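Local coordinates for protein glucuronan lyase A (Trichoderma reesei, PDB 2ZZJ) that probably cleaves beta-1,4-linked glucuronan within the chain as a calcium-containing polysaccharide lyase with a beta-jelly-roll fold, at residues 113-124 against 135-146. Numbering follows the deposited sequence.
Sequences WIQNNQLYSRYV and RNIVTRPNLATV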
loop_
_atom_site.group_PDB
_atom_site.type_symbol
_atom_site.label_atom_id
_atom_site.label_comp_id
_atom_site.label_asym_id
_atom_site.label_seq_id
_atom_site.Cartn_x
_atom_site.Cartn_y
_atom_site.Cartn_z
ATOM N N TRP A 113 -0.241 1.249 6.008
ATOM C CA TRP A 113 -1.058 2.394 6.387
ATOM C C TRP A 113 -0.456 3.211 7.511
ATOM O O TRP A 113 0.508 2.778 8.120
ATOM C CB TRP A 113 -2.504 1.982 6.707
ATOM C CG TRP A 113 -2.762 1.134 7.971
ATOM C CD1 TRP A 113 -3.281 1.587 9.171
ATOM C CD2 TRP A 113 -2.644 -0.293 8.109
ATOM N NE1 TRP A 113 -3.443 0.537 10.047
ATOM C CE2 TRP A 113 -3.065 -0.623 9.430
ATOM C CE3 TRP A 113 -2.218 -1.332 7.249
ATOM C CZ2 TRP A 113 -3.082 -1.942 9.906
ATOM C CZ3 TRP A 113 -2.210 -2.652 7.732
ATOM C CH2 TRP A 113 -2.648 -2.933 9.066
ATOM N N ILE A 114 -1.008 4.414 7.687
ATOM C CA ILE A 114 -0.705 5.311 8.834
ATOM C C ILE A 114 -1.831 5.192 9.852
ATOM O O ILE A 114 -2.993 5.296 9.489
ATOM C CB ILE A 114 -0.621 6.826 8.376
ATOM C CG1 ILE A 114 0.320 7.009 7.173
ATOM C CG2 ILE A 114 -0.100 7.712 9.506
ATOM C CD1 ILE A 114 1.750 6.611 7.443
ATOM N N GLN A 115 -1.493 4.979 11.128
ATOM C CA GLN A 115 -2.464 5.008 12.222
ATOM C C GLN A 115 -1.806 5.874 13.291
ATOM O O GLN A 115 -0.696 5.598 13.685
ATOM C CB GLN A 115 -2.694 3.567 12.723
ATOM C CG GLN A 115 -3.994 3.295 13.418
ATOM C CD GLN A 115 -4.263 1.798 13.621
ATOM O OE1 GLN A 115 -4.383 1.026 12.667
ATOM N NE2 GLN A 115 -4.406 1.394 14.883
ATOM N N ASN A 116 -2.456 6.945 13.715
ATOM C CA ASN A 116 -1.756 7.964 14.526
ATOM C C ASN A 116 -0.506 8.395 13.760
ATOM O O ASN A 116 -0.607 8.654 12.555
ATOM C CB ASN A 116 -1.428 7.400 15.922
ATOM C CG ASN A 116 -2.706 7.124 16.747
ATOM O OD1 ASN A 116 -3.480 8.046 16.995
ATOM N ND2 ASN A 116 -2.910 5.872 17.171
ATOM N N ASN A 117 0.669 8.419 14.398
ATOM C CA ASN A 117 1.886 8.793 13.650
ATOM C C ASN A 117 2.771 7.591 13.331
ATOM O O ASN A 117 3.985 7.710 13.180
ATOM C CB ASN A 117 2.691 9.885 14.374
ATOM C CG ASN A 117 3.304 9.396 15.655
ATOM O OD1 ASN A 117 2.917 8.358 16.189
ATOM N ND2 ASN A 117 4.282 10.149 16.164
ATOM N N GLN A 118 2.152 6.434 13.207
ATOM C CA GLN A 118 2.908 5.202 13.081
ATOM C C GLN A 118 2.595 4.496 11.767
ATOM O O GLN A 118 1.433 4.448 11.367
ATOM C CB GLN A 118 2.540 4.296 14.249
ATOM C CG GLN A 118 2.973 4.864 15.617
ATOM C CD GLN A 118 4.491 4.843 15.750
ATOM O OE1 GLN A 118 5.115 5.846 16.109
ATOM N NE2 GLN A 118 5.086 3.733 15.374
ATOM N N LEU A 119 3.636 3.961 11.120
ATOM C CA LEU A 119 3.473 3.036 9.985
ATOM C C LEU A 119 3.069 1.657 10.474
ATOM O O LEU A 119 3.773 1.061 11.308
ATOM C CB LEU A 119 4.775 2.872 9.232
ATOM C CG LEU A 119 4.740 2.293 7.810
ATOM C CD1 LEU A 119 4.164 3.318 6.866
ATOM C CD2 LEU A 119 6.139 1.874 7.363
ATOM N N TYR A 120 1.967 1.151 9.935
ATOM C CA TYR A 120 1.509 -0.207 10.185
ATOM C C TYR A 120 1.583 -1.052 8.912
ATOM O O TYR A 120 1.414 -0.526 7.808
ATOM C CB TYR A 120 0.029 -0.157 10.550
ATOM C CG TYR A 120 -0.285 0.124 12.000
ATOM C CD1 TYR A 120 -1.155 -0.719 12.698
ATOM C CD2 TYR A 120 0.258 1.234 12.656
ATOM C CE1 TYR A 120 -1.471 -0.484 14.034
ATOM C CE2 TYR A 120 -0.065 1.486 14.013
ATOM C CZ TYR A 120 -0.930 0.613 14.675
ATOM O OH TYR A 120 -1.257 0.853 16.010
ATOM N N SER A 121 1.748 -2.368 9.046
ATOM C CA SER A 121 1.523 -3.236 7.892
ATOM C C SER A 121 0.906 -4.525 8.362
ATOM O O SER A 121 0.627 -4.673 9.560
ATOM C CB SER A 121 2.798 -3.483 7.062
ATOM O OG SER A 121 2.457 -4.095 5.810
ATOM N N ARG A 122 0.664 -5.438 7.432
ATOM C CA ARG A 122 0.085 -6.737 7.775
ATOM C C ARG A 122 0.348 -7.688 6.649
ATOM O O ARG A 122 0.731 -7.263 5.568
ATOM C CB ARG A 122 -1.428 -6.595 7.927
ATOM C CG ARG A 122 -2.132 -6.333 6.642
ATOM C CD ARG A 122 -3.618 -6.089 6.822
ATOM N NE ARG A 122 -4.335 -6.594 5.667
ATOM C CZ ARG A 122 -5.656 -6.752 5.608
ATOM N NH1 ARG A 122 -6.222 -7.219 4.509
ATOM N NH2 ARG A 122 -6.423 -6.444 6.659
ATOM N N TYR A 123 0.168 -8.983 6.902
ATOM C CA TYR A 123 0.034 -9.941 5.832
ATOM C C TYR A 123 -1.137 -10.842 6.206
ATOM O O TYR A 123 -1.574 -10.852 7.376
ATOM C CB TYR A 123 1.316 -10.751 5.621
ATOM C CG TYR A 123 1.889 -11.416 6.868
ATOM C CD1 TYR A 123 1.514 -12.724 7.243
ATOM C CD2 TYR A 123 2.799 -10.758 7.660
ATOM C CE1 TYR A 123 2.052 -13.341 8.403
ATOM C CE2 TYR A 123 3.340 -11.354 8.812
ATOM C CZ TYR A 123 2.959 -12.658 9.181
ATOM O OH TYR A 123 3.515 -13.230 10.341
ATOM N N VAL A 124 -1.634 -11.567 5.210
ATOM C CA VAL A 124 -2.788 -12.451 5.343
ATOM C C VAL A 124 -2.388 -13.856 4.929
ATOM O O VAL A 124 -1.682 -14.044 3.939
ATOM C CB VAL A 124 -3.959 -11.929 4.469
ATOM C CG1 VAL A 124 -5.169 -12.814 4.560
ATOM C CG2 VAL A 124 -4.353 -10.527 4.930
ATOM N N ARG A 135 -9.260 -17.570 7.240
ATOM C CA ARG A 135 -8.065 -16.769 6.930
ATOM C C ARG A 135 -7.618 -16.040 8.195
ATOM O O ARG A 135 -8.426 -15.783 9.085
ATOM C CB ARG A 135 -8.348 -15.772 5.801
ATOM C CG ARG A 135 -8.995 -14.483 6.252
ATOM C CD ARG A 135 -8.920 -13.416 5.167
ATOM N NE ARG A 135 -9.839 -12.322 5.463
ATOM C CZ ARG A 135 -9.772 -11.112 4.913
ATOM N NH1 ARG A 135 -8.816 -10.831 4.028
ATOM N NH2 ARG A 135 -10.654 -10.175 5.249
ATOM N N ASN A 136 -6.328 -15.723 8.269
ATOM C CA ASN A 136 -5.735 -15.073 9.418
ATOM C C ASN A 136 -5.051 -13.795 8.941
ATOM O O ASN A 136 -4.393 -13.800 7.905
ATOM C CB ASN A 136 -4.729 -16.030 10.098
ATOM C CG ASN A 136 -4.266 -15.543 11.473
ATOM O OD1 ASN A 136 -3.115 -15.769 11.862
ATOM N ND2 ASN A 136 -5.150 -14.873 12.214
ATOM N N ILE A 137 -5.238 -12.710 9.682
ATOM C CA ILE A 137 -4.611 -11.415 9.398
ATOM C C ILE A 137 -3.596 -11.131 10.496
ATOM O O ILE A 137 -3.964 -10.997 11.669
ATOM C CB ILE A 137 -5.657 -10.279 9.314
ATOM C CG1 ILE A 137 -6.709 -10.595 8.239
ATOM C CG2 ILE A 137 -4.983 -8.927 9.030
ATOM C CD1 ILE A 137 -7.933 -9.632 8.206
ATOM N N VAL A 138 -2.318 -11.059 10.130
ATOM C CA VAL A 138 -1.272 -10.728 11.109
ATOM C C VAL A 138 -0.898 -9.253 10.949
ATOM O O VAL A 138 -0.294 -8.883 9.944
ATOM C CB VAL A 138 -0.024 -11.597 10.925
ATOM C CG1 VAL A 138 1.068 -11.173 11.886
ATOM C CG2 VAL A 138 -0.366 -13.105 11.109
ATOM N N THR A 139 -1.261 -8.433 11.931
ATOM C CA THR A 139 -0.952 -7.009 11.907
ATOM C C THR A 139 0.355 -6.755 12.617
ATOM O O THR A 139 0.603 -7.307 13.697
ATOM C CB THR A 139 -2.093 -6.194 12.538
ATOM O OG1 THR A 139 -3.258 -6.361 11.728
ATOM C CG2 THR A 139 -1.760 -4.704 12.602
ATOM N N ARG A 140 1.204 -5.934 11.996
ATOM C CA ARG A 140 2.470 -5.552 12.572
ATOM C C ARG A 140 2.477 -4.041 12.782
ATOM O O ARG A 140 2.650 -3.286 11.804
ATOM C CB ARG A 140 3.622 -6.004 11.665
ATOM C CG ARG A 140 3.732 -7.544 11.534
ATOM C CD ARG A 140 3.991 -8.172 12.922
ATOM N NE ARG A 140 4.242 -9.614 12.874
ATOM C CZ ARG A 140 4.069 -10.445 13.906
ATOM N NH1 ARG A 140 3.621 -10.001 15.093
ATOM N NH2 ARG A 140 4.336 -11.732 13.748
ATOM N N PRO A 141 2.231 -3.590 14.034
ATOM C CA PRO A 141 2.039 -2.181 14.277
ATOM C C PRO A 141 3.349 -1.463 14.517
ATOM O O PRO A 141 4.370 -2.115 14.741
ATOM C CB PRO A 141 1.211 -2.183 15.568
ATOM C CG PRO A 141 1.784 -3.358 16.334
ATOM C CD PRO A 141 2.071 -4.389 15.279
ATOM N N ASN A 142 3.302 -0.135 14.468
ATOM C CA ASN A 142 4.340 0.743 14.979
ATOM C C ASN A 142 5.693 0.407 14.388
ATOM O O ASN A 142 6.699 0.369 15.102
ATOM C CB ASN A 142 4.397 0.685 16.524
ATOM C CG ASN A 142 3.031 0.891 17.150
ATOM O OD1 ASN A 142 2.334 1.854 16.817
ATOM N ND2 ASN A 142 2.636 -0.013 18.060
ATOM N N LEU A 143 5.712 0.169 13.079
ATOM C CA LEU A 143 6.972 -0.150 12.404
ATOM C C LEU A 143 7.944 0.999 12.437
ATOM O O LEU A 143 9.174 0.798 12.502
ATOM C CB LEU A 143 6.725 -0.584 10.962
ATOM C CG LEU A 143 5.785 -1.768 10.766
ATOM C CD1 LEU A 143 5.411 -1.940 9.302
ATOM C CD2 LEU A 143 6.480 -3.021 11.296
ATOM N N ALA A 144 7.404 2.210 12.350
ATOM C CA ALA A 144 8.198 3.418 12.356
ATOM C C ALA A 144 7.317 4.595 12.632
ATOM O O ALA A 144 6.161 4.648 12.180
ATOM C CB ALA A 144 8.893 3.644 11.015
ATOM N N THR A 145 7.880 5.556 13.354
ATOM C CA THR A 145 7.287 6.877 13.505
ATOM C C THR A 145 7.417 7.649 12.193
ATOM O O THR A 145 8.507 7.744 11.583
ATOM C CB THR A 145 7.988 7.665 14.657
ATOM O OG1 THR A 145 7.882 6.886 15.848
ATOM C CG2 THR A 145 7.297 8.962 14.880
ATOM N N VAL A 146 6.300 8.201 11.754
ATOM C CA VAL A 146 6.253 8.888 10.490
ATOM C C VAL A 146 6.092 10.386 10.713
ATOM O O VAL A 146 5.070 10.828 11.284
ATOM C CB VAL A 146 5.067 8.355 9.602
ATOM C CG1 VAL A 146 5.073 9.045 8.289
ATOM C CG2 VAL A 146 5.154 6.834 9.414
HETATM O O HOH W 1 -0.253 0.014 18.874
#
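Pro141 lies over one face of the Tyr120 ring in a CH-pi contact, its CB 3.9 Å from the ring centroid and 25° off the normal. The opposite face is covered near its rim by CB of Gln115, which leaves the phenol sandwiched. Asn142 runs alongside the ring with its amide plane turned 77° from it, and a water bridges the two side chains, accepting from Asn142 ND2 at 3.0 Å and meeting Tyr120 OH. Replacing Tyr120 by an alanine would probably leave Pro141 and Gln115 facing a gap and the bridging water without its phenol partner. Further along, strands 118-124 and 135-142 pair antiparallel within one sheet of the beta-jelly roll, as the two arms of a hairpin; Ser121 and Arg140 form a hydrogen-bonded pair with both bonds nearly straight (Arg140 N to Ser121 O, 2.8 Å). Around the corner at Leu143 the contact goes on more weakly: Leu119 N donates to Ala144 O at 2.8 Å, and Leu119 O accepts from Leu143 N. On the face turned to strands 166-172 and 175-183, CG of Tyr123 sits between its backbone N and carbonyl carbon (chi1 52°), which lays the ring across Val138, whose CB stands 3.8 Å from the ring centroid. The Tyr123 hydroxyl is hydrogen-bonded to OE1 of Glu180, whose OE2 takes a salt bridge from Arg140 NE; the guanidinium of Arg140 rests with one face on Val138 CG1. On this same side of the sheet, CD1 of Leu143 tucks against Ser121 CB at 3.8 Å, and CG2 of Val146 touches both Ile114 CD1 and Leu119 CB. On the opposite face of the sheet, with Thr139 and Val124, Ile137 CG2 packs 3.8 Å from Arg122 CD, while Arg122 NE reaches the carbonyl of Ser109.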